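Glucose-6-phosphate 1-dehydrogenase (Kluyveromyces lactis, PDB 7E6I) catalyses the NADP(+)-dependent oxidation of D-glucose 6-phosphate to 6-phospho-D-glucono-1,5-lactone, the first step of the oxidative pentose phosphate pathway. Local coordinates at residues Ile11-Ala16 with Tyr121-Pro126; Phe26-Gly31 with Ala414-Ile419; Ile45-Ser50 with Ser85-Pro90; Asp131-Leu136 with Pro171-Asp176; Ile146-Val151 with Glu177-Asp182. All coordinates share one frame; numbering follows the deposited sequence.

Interaction 1 (Ile11-Ala16 with Tyr121-Pro126); sequences ITIFGA and YLALPP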
# COMPACT_ATOMS: atom_id res chain seq x y z
N ILE A 11 -22.58 -7.24 -0.80
CA ILE A 11 -21.43 -6.48 -1.24
C ILE A 11 -21.78 -5.88 -2.59
O ILE A 11 -21.99 -6.62 -3.56
CB ILE A 11 -20.18 -7.36 -1.32
CG1 ILE A 11 -19.81 -7.89 0.07
CG2 ILE A 11 -19.02 -6.62 -1.94
CD1 ILE A 11 -18.82 -9.06 0.03
N THR A 12 -21.84 -4.55 -2.67
CA THR A 12 -22.02 -3.85 -3.94
C THR A 12 -20.69 -3.25 -4.38
O THR A 12 -20.08 -2.47 -3.64
CB THR A 12 -23.08 -2.76 -3.83
OG1 THR A 12 -24.26 -3.28 -3.22
CG2 THR A 12 -23.41 -2.22 -5.20
N ILE A 13 -20.26 -3.59 -5.60
CA ILE A 13 -19.02 -3.07 -6.18
C ILE A 13 -19.41 -2.02 -7.21
O ILE A 13 -19.83 -2.35 -8.32
CB ILE A 13 -18.17 -4.18 -6.82
CG1 ILE A 13 -17.75 -5.22 -5.78
CG2 ILE A 13 -16.93 -3.59 -7.46
CD1 ILE A 13 -18.75 -6.33 -5.62
N PHE A 14 -19.26 -0.75 -6.84
CA PHE A 14 -19.48 0.33 -7.78
C PHE A 14 -18.30 0.46 -8.74
O PHE A 14 -17.15 0.20 -8.38
CB PHE A 14 -19.71 1.64 -7.04
CG PHE A 14 -21.11 1.79 -6.50
CD1 PHE A 14 -21.46 1.21 -5.29
CD2 PHE A 14 -22.06 2.52 -7.19
CE1 PHE A 14 -22.75 1.35 -4.79
CE2 PHE A 14 -23.34 2.66 -6.69
CZ PHE A 14 -23.69 2.08 -5.49
N GLY A 15 -18.60 0.87 -9.97
CA GLY A 15 -17.60 0.85 -11.01
C GLY A 15 -17.31 -0.54 -11.52
O GLY A 15 -16.19 -0.82 -11.96
N ALA A 16 -18.29 -1.44 -11.46
CA ALA A 16 -18.03 -2.87 -11.62
C ALA A 16 -17.46 -3.23 -12.98
O ALA A 16 -16.83 -4.29 -13.11
CB ALA A 16 -19.31 -3.66 -11.38
N TYR A 121 -18.00 -1.37 -2.07
CA TYR A 121 -16.65 -1.20 -2.60
C TYR A 121 -16.70 -0.21 -3.76
O TYR A 121 -17.34 -0.48 -4.78
CB TYR A 121 -16.06 -2.55 -3.05
CG TYR A 121 -14.56 -2.51 -3.23
CD1 TYR A 121 -13.96 -1.67 -4.16
CD2 TYR A 121 -13.74 -3.31 -2.43
CE1 TYR A 121 -12.59 -1.62 -4.31
CE2 TYR A 121 -12.36 -3.27 -2.57
CZ TYR A 121 -11.79 -2.43 -3.51
OH TYR A 121 -10.41 -2.39 -3.64
N LEU A 122 -15.99 0.91 -3.62
CA LEU A 122 -16.08 2.00 -4.59
C LEU A 122 -14.87 1.99 -5.52
O LEU A 122 -13.91 2.75 -5.37
CB LEU A 122 -16.22 3.34 -3.87
CG LEU A 122 -17.60 3.84 -3.47
CD1 LEU A 122 -18.41 2.77 -2.77
CD2 LEU A 122 -17.46 5.06 -2.58
N ALA A 123 -14.91 1.12 -6.54
CA ALA A 123 -13.80 0.96 -7.47
C ALA A 123 -13.82 2.08 -8.52
O ALA A 123 -13.94 1.86 -9.72
CB ALA A 123 -13.85 -0.41 -8.14
N LEU A 124 -13.68 3.30 -8.03
CA LEU A 124 -13.90 4.50 -8.83
C LEU A 124 -12.85 5.52 -8.48
O LEU A 124 -12.24 5.45 -7.40
CB LEU A 124 -15.31 5.07 -8.58
CG LEU A 124 -16.50 4.21 -8.99
CD1 LEU A 124 -17.77 4.67 -8.31
CD2 LEU A 124 -16.66 4.25 -10.49
N PRO A 125 -12.59 6.49 -9.36
CA PRO A 125 -11.70 7.59 -9.01
C PRO A 125 -12.40 8.55 -8.07
O PRO A 125 -13.64 8.58 -8.00
CB PRO A 125 -11.40 8.25 -10.36
CG PRO A 125 -12.60 7.93 -11.19
CD PRO A 125 -13.07 6.58 -10.75
N PRO A 126 -11.64 9.37 -7.33
CA PRO A 126 -12.28 10.23 -6.31
C PRO A 126 -13.31 11.19 -6.87
O PRO A 126 -14.28 11.52 -6.17
CB PRO A 126 -11.09 10.97 -5.69
CG PRO A 126 -9.92 10.10 -5.97
CD PRO A 126 -10.18 9.46 -7.29
O HOH W 1 -12.89 -0.43 -11.80
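Phe-14 and Tyr-121 meet where strands 10-14 and 117-122 run in parallel at the centre of the Rossmann-type sheet, strands one and four of its 3-2-1-4-5-6 order. Tyr-121 is gripped on both backbone sides: its N donates to Thr-12 O (2.8 Å) and its O accepts from Phe-14 N (2.8 Å). A weaker bond from Ala-123 N to Phe-14 O carries the pairing into an inverse gamma turn centred on Ala-123. On the face shared by Ile-13 and Tyr-121, Ile-13 CG1 lies 4.2 Å from Tyr-121 CB. Tyr-121 holds CG anti to the backbone N (chi1 -163°), which carries the ring away from Ile-13. The other face holds Phe-14 and Leu-122, whose CD1 atoms meet obliquely to the phenyl plane. Leu-124 reaches back from the loop with both methyls: CD1 packs 3.8 Å from Phe-14 CB, and CD2 sits 3.6 Å from Gly-15 CA. Replacing this leucine by alanine would probably open a gap beside Phe-14 CB and leave Gly-15 without its apolar cover. A side chain at Gly-15, a residue of the probable NADP(+) site, would collide with Ala-123 O and Leu-124 CD2. Just beyond the strand ends, a water donates to Ala-123 O at 3.3 Å and, weakly, to Gly-15 O.

Interaction 2 (Phe26-Gly31 with Ala414-Ile419); sequences FPALFG and AYESLI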
# COMPACT_ATOMS: atom_id res chain seq x y z
N PHE A 26 -13.16 -8.33 -7.95
CA PHE A 26 -13.87 -9.59 -8.09
C PHE A 26 -12.93 -10.79 -7.95
O PHE A 26 -13.29 -11.76 -7.26
CB PHE A 26 -14.64 -9.63 -9.42
CG PHE A 26 -15.97 -8.95 -9.34
CD1 PHE A 26 -17.09 -9.65 -8.90
CD2 PHE A 26 -16.10 -7.59 -9.61
CE1 PHE A 26 -18.32 -9.01 -8.80
CE2 PHE A 26 -17.32 -6.96 -9.51
CZ PHE A 26 -18.43 -7.67 -9.10
N PRO A 27 -11.73 -10.77 -8.54
CA PRO A 27 -10.80 -11.88 -8.26
C PRO A 27 -10.50 -12.03 -6.77
O PRO A 27 -10.35 -13.17 -6.29
CB PRO A 27 -9.57 -11.51 -9.09
CG PRO A 27 -10.11 -10.72 -10.22
CD PRO A 27 -11.23 -9.92 -9.64
N ALA A 28 -10.42 -10.93 -6.02
CA ALA A 28 -10.17 -11.04 -4.59
C ALA A 28 -11.37 -11.63 -3.87
O ALA A 28 -11.21 -12.46 -2.96
CB ALA A 28 -9.80 -9.68 -3.99
N LEU A 29 -12.57 -11.19 -4.23
CA LEU A 29 -13.77 -11.78 -3.65
C LEU A 29 -13.81 -13.28 -3.90
O LEU A 29 -14.21 -14.05 -3.02
CB LEU A 29 -15.02 -11.12 -4.22
CG LEU A 29 -15.45 -9.83 -3.56
CD1 LEU A 29 -16.60 -9.20 -4.34
CD2 LEU A 29 -15.86 -10.12 -2.15
N PHE A 30 -13.39 -13.71 -5.09
CA PHE A 30 -13.42 -15.13 -5.39
C PHE A 30 -12.40 -15.89 -4.55
O PHE A 30 -12.73 -16.94 -3.97
CB PHE A 30 -13.15 -15.37 -6.88
CG PHE A 30 -12.92 -16.81 -7.21
CD1 PHE A 30 -13.90 -17.76 -6.95
CD2 PHE A 30 -11.70 -17.22 -7.74
CE1 PHE A 30 -13.69 -19.10 -7.23
CE2 PHE A 30 -11.48 -18.55 -8.03
CZ PHE A 30 -12.48 -19.50 -7.78
N GLY A 31 -11.17 -15.39 -4.47
CA GLY A 31 -10.16 -16.03 -3.65
C GLY A 31 -10.62 -16.25 -2.23
O GLY A 31 -10.44 -17.33 -1.66
N ALA A 414 -3.14 -8.98 -1.45
CA ALA A 414 -3.41 -7.78 -0.65
C ALA A 414 -4.91 -7.49 -0.58
O ALA A 414 -5.47 -7.32 0.51
CB ALA A 414 -2.66 -6.59 -1.24
N TYR A 415 -5.58 -7.45 -1.73
CA TYR A 415 -6.99 -7.10 -1.72
C TYR A 415 -7.84 -8.16 -1.06
O TYR A 415 -8.87 -7.84 -0.45
CB TYR A 415 -7.48 -6.85 -3.14
CG TYR A 415 -6.98 -5.57 -3.67
CD1 TYR A 415 -7.39 -4.36 -3.13
CD2 TYR A 415 -6.08 -5.54 -4.73
CE1 TYR A 415 -6.93 -3.17 -3.61
CE2 TYR A 415 -5.61 -4.35 -5.22
CZ TYR A 415 -6.04 -3.17 -4.67
OH TYR A 415 -5.57 -1.98 -5.17
N GLU A 416 -7.45 -9.43 -1.16
CA GLU A 416 -8.16 -10.48 -0.43
C GLU A 416 -8.06 -10.24 1.07
O GLU A 416 -9.08 -10.22 1.78
CB GLU A 416 -7.61 -11.85 -0.80
CG GLU A 416 -8.03 -12.27 -2.21
CD GLU A 416 -7.07 -13.25 -2.90
OE1 GLU A 416 -7.33 -13.59 -4.08
OE2 GLU A 416 -6.08 -13.68 -2.26
N SER A 417 -6.85 -10.03 1.57
CA SER A 417 -6.66 -9.75 2.98
C SER A 417 -7.45 -8.53 3.41
O SER A 417 -8.07 -8.51 4.49
CB SER A 417 -5.16 -9.57 3.27
OG SER A 417 -4.93 -9.08 4.58
N LEU A 418 -7.47 -7.50 2.57
CA LEU A 418 -8.04 -6.22 2.97
C LEU A 418 -9.56 -6.27 2.99
O LEU A 418 -10.19 -5.72 3.90
CB LEU A 418 -7.54 -5.11 2.05
CG LEU A 418 -6.13 -4.62 2.38
CD1 LEU A 418 -5.61 -3.66 1.32
CD2 LEU A 418 -6.11 -3.98 3.76
N ILE A 419 -10.17 -6.91 1.99
CA ILE A 419 -11.63 -7.04 1.99
C ILE A 419 -12.09 -7.86 3.18
O ILE A 419 -13.05 -7.50 3.88
CB ILE A 419 -12.10 -7.65 0.65
CG1 ILE A 419 -11.99 -6.63 -0.47
CG2 ILE A 419 -13.53 -8.16 0.77
CD1 ILE A 419 -12.20 -7.20 -1.84
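Ala-28 packs against Tyr-415 and Glu-416 where helix 19-34 of the coenzyme domain crosses helix 414-423 of the C-terminal family region; just before it, the Pro-27 carbonyl only borders the contact. The segment axes approach to 8.3 Å at a crossing angle of -68°. Ala-28 CB points into the other helix, 3.8 Å from Tyr-415 CB and 3.6 Å from Glu-416 CG, and Ile-419 CD1 completes its surroundings. Leu-29 leaves its helix on the far side, yet CD2 comes back to Ile-419 CG2 at 4.2 Å. Gly-31 closes the row, its CA 3.8 Å from Glu-416 OE1; a CB there would collide with that oxygen. Glu-416 sets CG beside its own backbone N (chi1 -72°) and extends from there, so its CG methylene lies over Ala-28 while OE2 accepts a bond from Glu-413 N, just before the helix. With no hydrogen bond between the segments, the contact is mostly van der Waals packing, one carboxylate oxygen lying beside Gly-31, and the close approach rests on the small residues Ala-28 and Gly-31.

Interaction 3 (Ile45-Ser50 with Ser85-Pro90); sequences IGYARS and SYHAGP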
# COMPACT_ATOMS: atom_id res chain seq x y z
N ILE A 45 -23.19 -7.68 -5.88
CA ILE A 45 -23.87 -6.84 -6.88
C ILE A 45 -22.86 -5.89 -7.50
O ILE A 45 -22.24 -5.08 -6.79
CB ILE A 45 -25.02 -6.04 -6.26
CG1 ILE A 45 -26.05 -6.94 -5.59
CG2 ILE A 45 -25.67 -5.18 -7.32
CD1 ILE A 45 -27.09 -6.15 -4.82
N GLY A 46 -22.72 -5.94 -8.82
CA GLY A 46 -21.90 -5.00 -9.54
C GLY A 46 -22.75 -3.91 -10.16
O GLY A 46 -23.69 -4.19 -10.90
N TYR A 47 -22.41 -2.66 -9.86
CA TYR A 47 -23.14 -1.48 -10.32
C TYR A 47 -22.22 -0.62 -11.18
O TYR A 47 -21.07 -0.37 -10.80
CB TYR A 47 -23.67 -0.68 -9.12
CG TYR A 47 -24.55 0.53 -9.40
CD1 TYR A 47 -24.03 1.67 -9.98
CD2 TYR A 47 -25.88 0.54 -9.01
CE1 TYR A 47 -24.83 2.78 -10.22
CE2 TYR A 47 -26.69 1.65 -9.24
CZ TYR A 47 -26.15 2.76 -9.84
OH TYR A 47 -26.95 3.86 -10.07
N ALA A 48 -22.73 -0.18 -12.34
CA ALA A 48 -22.04 0.76 -13.23
C ALA A 48 -23.05 1.33 -14.22
O ALA A 48 -24.21 0.90 -14.27
CB ALA A 48 -20.86 0.10 -13.96
N ARG A 49 -22.61 2.33 -14.99
CA ARG A 49 -23.53 3.04 -15.89
C ARG A 49 -23.89 2.19 -17.10
O ARG A 49 -25.05 2.20 -17.54
CB ARG A 49 -22.92 4.37 -16.33
CG ARG A 49 -22.24 5.17 -15.20
CD ARG A 49 -20.92 5.88 -15.61
NE ARG A 49 -20.01 5.08 -16.42
CZ ARG A 49 -19.22 4.08 -16.00
NH1 ARG A 49 -19.24 3.70 -14.72
NH2 ARG A 49 -18.44 3.42 -16.83
N SER A 50 -22.92 1.47 -17.67
CA SER A 50 -23.17 0.67 -18.87
C SER A 50 -24.27 -0.35 -18.60
O SER A 50 -24.57 -0.71 -17.47
CB SER A 50 -21.92 -0.08 -19.32
OG SER A 50 -20.91 0.80 -19.76
N SER A 85 -24.31 -10.62 -9.51
CA SER A 85 -25.32 -10.06 -10.39
C SER A 85 -24.95 -8.62 -10.71
O SER A 85 -23.99 -8.08 -10.15
CB SER A 85 -26.71 -10.15 -9.76
OG SER A 85 -26.92 -9.07 -8.86
N TYR A 86 -25.71 -8.01 -11.64
CA TYR A 86 -25.42 -6.67 -12.14
C TYR A 86 -26.66 -5.79 -12.13
O TYR A 86 -27.77 -6.24 -12.45
CB TYR A 86 -24.86 -6.72 -13.57
CG TYR A 86 -24.35 -5.38 -14.09
CD1 TYR A 86 -23.00 -5.07 -14.07
CD2 TYR A 86 -25.23 -4.43 -14.63
CE1 TYR A 86 -22.53 -3.85 -14.56
CE2 TYR A 86 -24.77 -3.21 -15.12
CZ TYR A 86 -23.42 -2.93 -15.08
OH TYR A 86 -22.94 -1.72 -15.56
N HIS A 87 -26.46 -4.53 -11.77
CA HIS A 87 -27.48 -3.51 -11.89
C HIS A 87 -26.85 -2.30 -12.55
O HIS A 87 -25.77 -1.87 -12.14
CB HIS A 87 -28.09 -3.13 -10.54
CG HIS A 87 -29.24 -2.17 -10.66
ND1 HIS A 87 -30.51 -2.58 -10.98
CD2 HIS A 87 -29.29 -0.83 -10.54
CE1 HIS A 87 -31.31 -1.53 -11.04
NE2 HIS A 87 -30.59 -0.45 -10.78
N ALA A 88 -27.53 -1.76 -13.56
CA ALA A 88 -27.05 -0.59 -14.28
C ALA A 88 -27.75 0.67 -13.80
O ALA A 88 -28.91 0.64 -13.37
CB ALA A 88 -27.27 -0.75 -15.79
N GLY A 89 -27.05 1.79 -13.88
CA GLY A 89 -27.60 3.05 -13.46
C GLY A 89 -26.53 4.11 -13.36
O GLY A 89 -25.34 3.81 -13.28
N PRO A 90 -26.94 5.37 -13.38
CA PRO A 90 -25.97 6.46 -13.24
C PRO A 90 -25.51 6.60 -11.80
O PRO A 90 -26.21 6.22 -10.86
CB PRO A 90 -26.77 7.69 -13.70
CG PRO A 90 -28.19 7.36 -13.38
CD PRO A 90 -28.33 5.86 -13.45
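Tyr-47 OH donates to Pro-90 O at 2.6 Å, and Tyr-86 OH donates to Ser-50 O at 2.7 Å, so each strand sends a tyrosine to the loop that follows the other. Both hydroxyls sit above the plane of the accepting carbonyl, by 43° and 40° respectively. Both tyrosines place CG anti to the backbone N (chi1 -176° for Tyr-47), which lays the rings along the chain towards these loops. Between them runs a parallel ladder: Gly-46 N to Ser-85 O (2.8 Å), His-87 N to Gly-46 O, and Gly-89 N to Ala-48 O, with a weak Ala-48 N to His-87 O bond. The ladder ties edge strand 84-88 to strand 43-48 of the Rossmann-type sheet. Gly-46 O lies 3.3 Å above one face of the Tyr-86 ring. On the opposite sheet face the Tyr-47 and His-87 side chains run side by side, with Tyr-47 CE2 3.8 Å from His-87 CD2, while His-87 NE2 bonds Glu-99. A CB on Gly-89 would run into Tyr-47 OH. Beyond the strands, the Tyr-86 bond thus ties down the loop of Arg-49, a probable NADP(+)-binding residue, and the Tyr-47 bond the loop at Pro-90.

Interaction 4 (Asp131-Leu136 with Pro171-Asp176); sequences DVCSKL and PLFSED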
# COMPACT_ATOMS: atom_id res chain seq x y z
N ASP A 131 -19.89 11.90 -5.32
CA ASP A 131 -21.24 11.74 -5.83
C ASP A 131 -21.86 10.46 -5.28
O ASP A 131 -22.94 10.50 -4.69
CB ASP A 131 -21.25 11.76 -7.36
CG ASP A 131 -20.84 13.12 -7.92
OD1 ASP A 131 -20.72 14.06 -7.11
OD2 ASP A 131 -20.62 13.25 -9.15
N VAL A 132 -21.17 9.33 -5.44
CA VAL A 132 -21.74 8.06 -4.99
C VAL A 132 -21.96 8.06 -3.48
O VAL A 132 -22.97 7.56 -2.98
CB VAL A 132 -20.85 6.88 -5.42
CG1 VAL A 132 -21.47 5.56 -4.93
CG2 VAL A 132 -20.67 6.89 -6.92
N CYS A 133 -21.02 8.62 -2.73
CA CYS A 133 -21.18 8.66 -1.28
C CYS A 133 -22.40 9.48 -0.89
O CYS A 133 -23.21 9.04 -0.06
CB CYS A 133 -19.91 9.21 -0.62
SG CYS A 133 -18.58 7.96 -0.53
N SER A 134 -22.57 10.67 -1.49
CA SER A 134 -23.80 11.43 -1.32
C SER A 134 -25.02 10.56 -1.60
O SER A 134 -25.92 10.45 -0.76
CB SER A 134 -23.81 12.64 -2.26
OG SER A 134 -22.75 13.52 -1.95
N LYS A 135 -25.05 9.92 -2.76
CA LYS A 135 -26.23 9.15 -3.15
C LYS A 135 -26.51 8.02 -2.16
O LYS A 135 -27.65 7.82 -1.74
CB LYS A 135 -26.05 8.62 -4.56
CG LYS A 135 -26.00 9.70 -5.62
CD LYS A 135 -27.35 10.35 -5.80
CE LYS A 135 -27.20 11.76 -6.32
NZ LYS A 135 -28.23 12.68 -5.78
N LEU A 136 -25.47 7.25 -1.79
CA LEU A 136 -25.66 6.20 -0.79
C LEU A 136 -26.21 6.77 0.51
O LEU A 136 -27.08 6.16 1.14
CB LEU A 136 -24.34 5.48 -0.52
CG LEU A 136 -23.78 4.58 -1.60
CD1 LEU A 136 -22.36 4.17 -1.21
CD2 LEU A 136 -24.67 3.38 -1.80
N PRO A 171 -19.11 14.60 6.49
CA PRO A 171 -20.53 14.62 6.86
C PRO A 171 -21.32 13.46 6.30
O PRO A 171 -22.46 13.25 6.72
CB PRO A 171 -21.03 15.95 6.29
CG PRO A 171 -19.79 16.78 6.11
CD PRO A 171 -18.76 15.78 5.68
N LEU A 172 -20.75 12.69 5.39
CA LEU A 172 -21.47 11.57 4.81
C LEU A 172 -21.19 10.26 5.53
O LEU A 172 -22.14 9.53 5.84
CB LEU A 172 -21.12 11.42 3.32
CG LEU A 172 -21.15 12.72 2.52
CD1 LEU A 172 -20.73 12.53 1.06
CD2 LEU A 172 -22.54 13.31 2.62
N PHE A 173 -19.93 9.95 5.80
CA PHE A 173 -19.56 8.69 6.42
C PHE A 173 -18.47 8.93 7.45
O PHE A 173 -17.48 9.61 7.18
CB PHE A 173 -19.08 7.68 5.37
CG PHE A 173 -20.17 7.16 4.52
CD1 PHE A 173 -21.08 6.23 5.02
CD2 PHE A 173 -20.33 7.63 3.22
CE1 PHE A 173 -22.11 5.75 4.24
CE2 PHE A 173 -21.37 7.15 2.42
CZ PHE A 173 -22.26 6.21 2.93
N SER A 174 -18.66 8.37 8.64
CA SER A 174 -17.70 8.51 9.72
C SER A 174 -16.48 7.60 9.49
O SER A 174 -16.48 6.70 8.65
CB SER A 174 -18.35 8.15 11.04
OG SER A 174 -18.59 6.76 11.04
N GLU A 175 -15.44 7.86 10.29
CA GLU A 175 -14.24 7.03 10.23
C GLU A 175 -14.56 5.57 10.47
O GLU A 175 -13.90 4.69 9.90
CB GLU A 175 -13.20 7.54 11.24
CG GLU A 175 -12.59 8.89 10.84
CD GLU A 175 -11.95 8.86 9.46
OE1 GLU A 175 -11.08 7.99 9.22
OE2 GLU A 175 -12.32 9.71 8.61
N ASP A 176 -15.58 5.28 11.28
CA ASP A 176 -15.93 3.90 11.58
C ASP A 176 -16.50 3.16 10.38
O ASP A 176 -16.32 1.94 10.26
CB ASP A 176 -16.92 3.85 12.74
CG ASP A 176 -16.21 3.78 14.08
OD1 ASP A 176 -15.39 2.85 14.28
OD2 ASP A 176 -16.48 4.65 14.93
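Cys-133 and Phe-173 centre an apolar contact in which helix 126-139 packs against the loop between helix 159-169 and strand 178-181. Cys-133 directs its CB towards that loop, 3.8 Å from Leu-172 CD1 and 4.0 Å from Phe-173 CE2. The CB lies at the edge of the phenyl ring, in its plane. The sulfur takes an oblique position, 5.2 Å from the ring centroid and 67° off the ring normal, a Cys sulfur-aromatic contact. In the Rossmann-type domain this helix follows strand 117-122, and the loop closes the beta-alpha-beta unit that ends in strand 178-181; the contact therefore joins consecutive crossover connections on one side of the sheet. Phe-173 carries CG beside its own backbone N (chi1 -72°), sending the ring to the helix, where CZ meets Leu-136 CB edge-on at 4.1 Å. Leu-172 covers the next residue as well, its CD1 3.7 Å from Ser-134 N. The Ser-134 hydroxyl, 3.8 Å from the same methyl, is hydrogen-bonded within its own helix to Ile-130 O.

Interaction 5 (Ile146-Val151 with Glu177-Asp182); sequences IQRVIV and ELFRID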
# COMPACT_ATOMS: atom_id res chain seq x y z
N ILE A 146 -25.76 -1.83 9.58
CA ILE A 146 -24.42 -1.26 9.52
C ILE A 146 -23.93 -1.32 8.08
O ILE A 146 -24.06 -2.36 7.41
CB ILE A 146 -23.46 -1.98 10.50
CG1 ILE A 146 -22.00 -1.88 10.04
CG2 ILE A 146 -23.90 -3.41 10.79
CD1 ILE A 146 -21.35 -0.51 10.34
N GLN A 147 -23.41 -0.20 7.58
CA GLN A 147 -22.85 -0.11 6.24
C GLN A 147 -21.40 0.36 6.32
O GLN A 147 -21.05 1.21 7.15
CB GLN A 147 -23.65 0.85 5.34
CG GLN A 147 -24.04 2.13 6.03
CD GLN A 147 -25.47 2.08 6.55
OE1 GLN A 147 -26.39 1.68 5.83
NE2 GLN A 147 -25.66 2.46 7.82
N ARG A 148 -20.57 -0.18 5.44
CA ARG A 148 -19.16 0.17 5.35
C ARG A 148 -18.82 0.45 3.89
O ARG A 148 -19.26 -0.28 3.00
CB ARG A 148 -18.29 -0.97 5.89
CG ARG A 148 -18.41 -1.19 7.39
CD ARG A 148 -17.74 -2.48 7.84
NE ARG A 148 -18.02 -2.75 9.25
CZ ARG A 148 -18.05 -3.96 9.79
NH1 ARG A 148 -17.82 -5.04 9.04
NH2 ARG A 148 -18.32 -4.10 11.08
N VAL A 149 -18.06 1.50 3.64
CA VAL A 149 -17.65 1.80 2.27
C VAL A 149 -16.13 1.77 2.19
O VAL A 149 -15.43 2.31 3.06
CB VAL A 149 -18.24 3.13 1.76
CG1 VAL A 149 -18.86 3.95 2.89
CG2 VAL A 149 -17.21 3.93 0.96
N ILE A 150 -15.62 1.09 1.16
CA ILE A 150 -14.20 1.03 0.87
C ILE A 150 -13.89 2.00 -0.26
O ILE A 150 -14.55 1.97 -1.31
CB ILE A 150 -13.78 -0.40 0.47
CG1 ILE A 150 -13.92 -1.35 1.65
CG2 ILE A 150 -12.36 -0.41 -0.04
CD1 ILE A 150 -13.98 -2.80 1.21
N VAL A 151 -12.90 2.86 -0.05
CA VAL A 151 -12.32 3.66 -1.11
C VAL A 151 -10.81 3.46 -1.08
O VAL A 151 -10.22 3.15 -0.05
CB VAL A 151 -12.66 5.16 -1.02
CG1 VAL A 151 -13.99 5.43 -1.72
CG2 VAL A 151 -12.70 5.62 0.42
N GLU A 177 -17.19 3.88 9.48
CA GLU A 177 -17.76 3.28 8.28
C GLU A 177 -16.84 3.34 7.07
O GLU A 177 -17.07 2.61 6.09
CB GLU A 177 -19.08 3.99 7.93
CG GLU A 177 -20.09 4.02 9.08
CD GLU A 177 -21.17 5.08 8.91
OE1 GLU A 177 -22.37 4.72 9.00
OE2 GLU A 177 -20.82 6.26 8.68
N LEU A 178 -15.81 4.19 7.11
CA LEU A 178 -14.89 4.41 6.00
C LEU A 178 -13.70 3.46 6.08
O LEU A 178 -13.08 3.31 7.14
CB LEU A 178 -14.40 5.86 6.04
CG LEU A 178 -14.78 6.82 4.93
CD1 LEU A 178 -15.87 6.23 4.03
CD2 LEU A 178 -15.18 8.15 5.53
N PHE A 179 -13.36 2.83 4.96
CA PHE A 179 -12.19 1.94 4.90
C PHE A 179 -11.32 2.38 3.73
O PHE A 179 -11.53 1.94 2.59
CB PHE A 179 -12.62 0.49 4.78
CG PHE A 179 -13.16 -0.09 6.06
CD1 PHE A 179 -14.43 0.25 6.51
CD2 PHE A 179 -12.39 -0.97 6.82
CE1 PHE A 179 -14.92 -0.29 7.69
CE2 PHE A 179 -12.87 -1.51 8.00
CZ PHE A 179 -14.14 -1.18 8.43
N ARG A 180 -10.34 3.25 4.01
CA ARG A 180 -9.45 3.79 3.00
C ARG A 180 -8.28 2.85 2.78
O ARG A 180 -7.55 2.52 3.72
CB ARG A 180 -8.93 5.17 3.40
CG ARG A 180 -9.96 6.29 3.42
CD ARG A 180 -9.27 7.61 3.75
NE ARG A 180 -10.18 8.63 4.26
CZ ARG A 180 -10.69 8.64 5.49
NH1 ARG A 180 -10.38 7.68 6.35
NH2 ARG A 180 -11.52 9.61 5.87
N ILE A 181 -8.07 2.46 1.54
CA ILE A 181 -7.12 1.42 1.20
C ILE A 181 -5.82 2.04 0.71
O ILE A 181 -5.82 2.89 -0.20
CB ILE A 181 -7.70 0.46 0.15
CG1 ILE A 181 -8.60 -0.57 0.83
CG2 ILE A 181 -6.56 -0.22 -0.63
CD1 ILE A 181 -9.05 -1.67 -0.11
N ASP A 182 -4.72 1.62 1.34
CA ASP A 182 -3.38 1.59 0.75
C ASP A 182 -3.03 0.11 0.65
O ASP A 182 -2.91 -0.57 1.68
CB ASP A 182 -2.39 2.36 1.62
CG ASP A 182 -1.00 2.45 1.02
OD1 ASP A 182 -0.46 1.41 0.54
OD2 ASP A 182 -0.42 3.56 1.04
O HOH W 2 -23.20 2.00 9.47
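Arg-148 and Phe-179 cross at a slant, their guanidinium and ring planes 58° apart, so the aliphatic part of the arginine does the touching: CG and CD each lie 3.6 Å from Phe-179 CE1. The extended arginine chain (chi2 169°) carries its charged end past the ring to Thr-3 O. Ile-150 CG1 packs 3.9 Å from Phe-179 CB, and its CG2 meets Ile-181 CD1 at 3.5 Å. An alanine in place of Phe-179 would probably open a gap beside the Arg-148 methylenes and leave His-427 without the ring it stacks on. On the other face Val-149 runs alongside Leu-178, and Val-151 alongside Arg-180. A water donates to Glu-177 OE1, also bonded to Tyr-141 OH, and accepts from Gln-147 N and NE2, the latter also bonded to Thr-142 O. Four backbone bonds, the first from Val-149 N to Glu-177 O just ahead of strand 178-181, join the parallel strands of this beta-alpha-beta unit; strand 117-122 flanks 146-152, and helix 414-423 covers Ile-150, Phe-179 and Ile-181.

How the interactions relate
Interactions 1, 3 and 5 are parallel strand pairings of one six-stranded sheet, whereas 2 and 4 are apolar packings outside it. Interaction 1 lies mid-sheet and shares backbone bonding with both others: Ile-13 N probably bonds Ile-45 O, and Leu-122 N probably bonds Ile-150 O. Interaction 3, at one edge, is only partly buried and adds phenol bonds; interaction 5, at the other edge, is buried and bridged by a water at its start. Interactions 2 and 4 are buried too; they touch interaction 1 through Leu-29 on Ile-13 and Cys-133 on Leu-122. Interaction 4 also meets interaction 5 by the Glu-175 to Arg-180 salt bridge. Interaction 2 alone joins the two family regions.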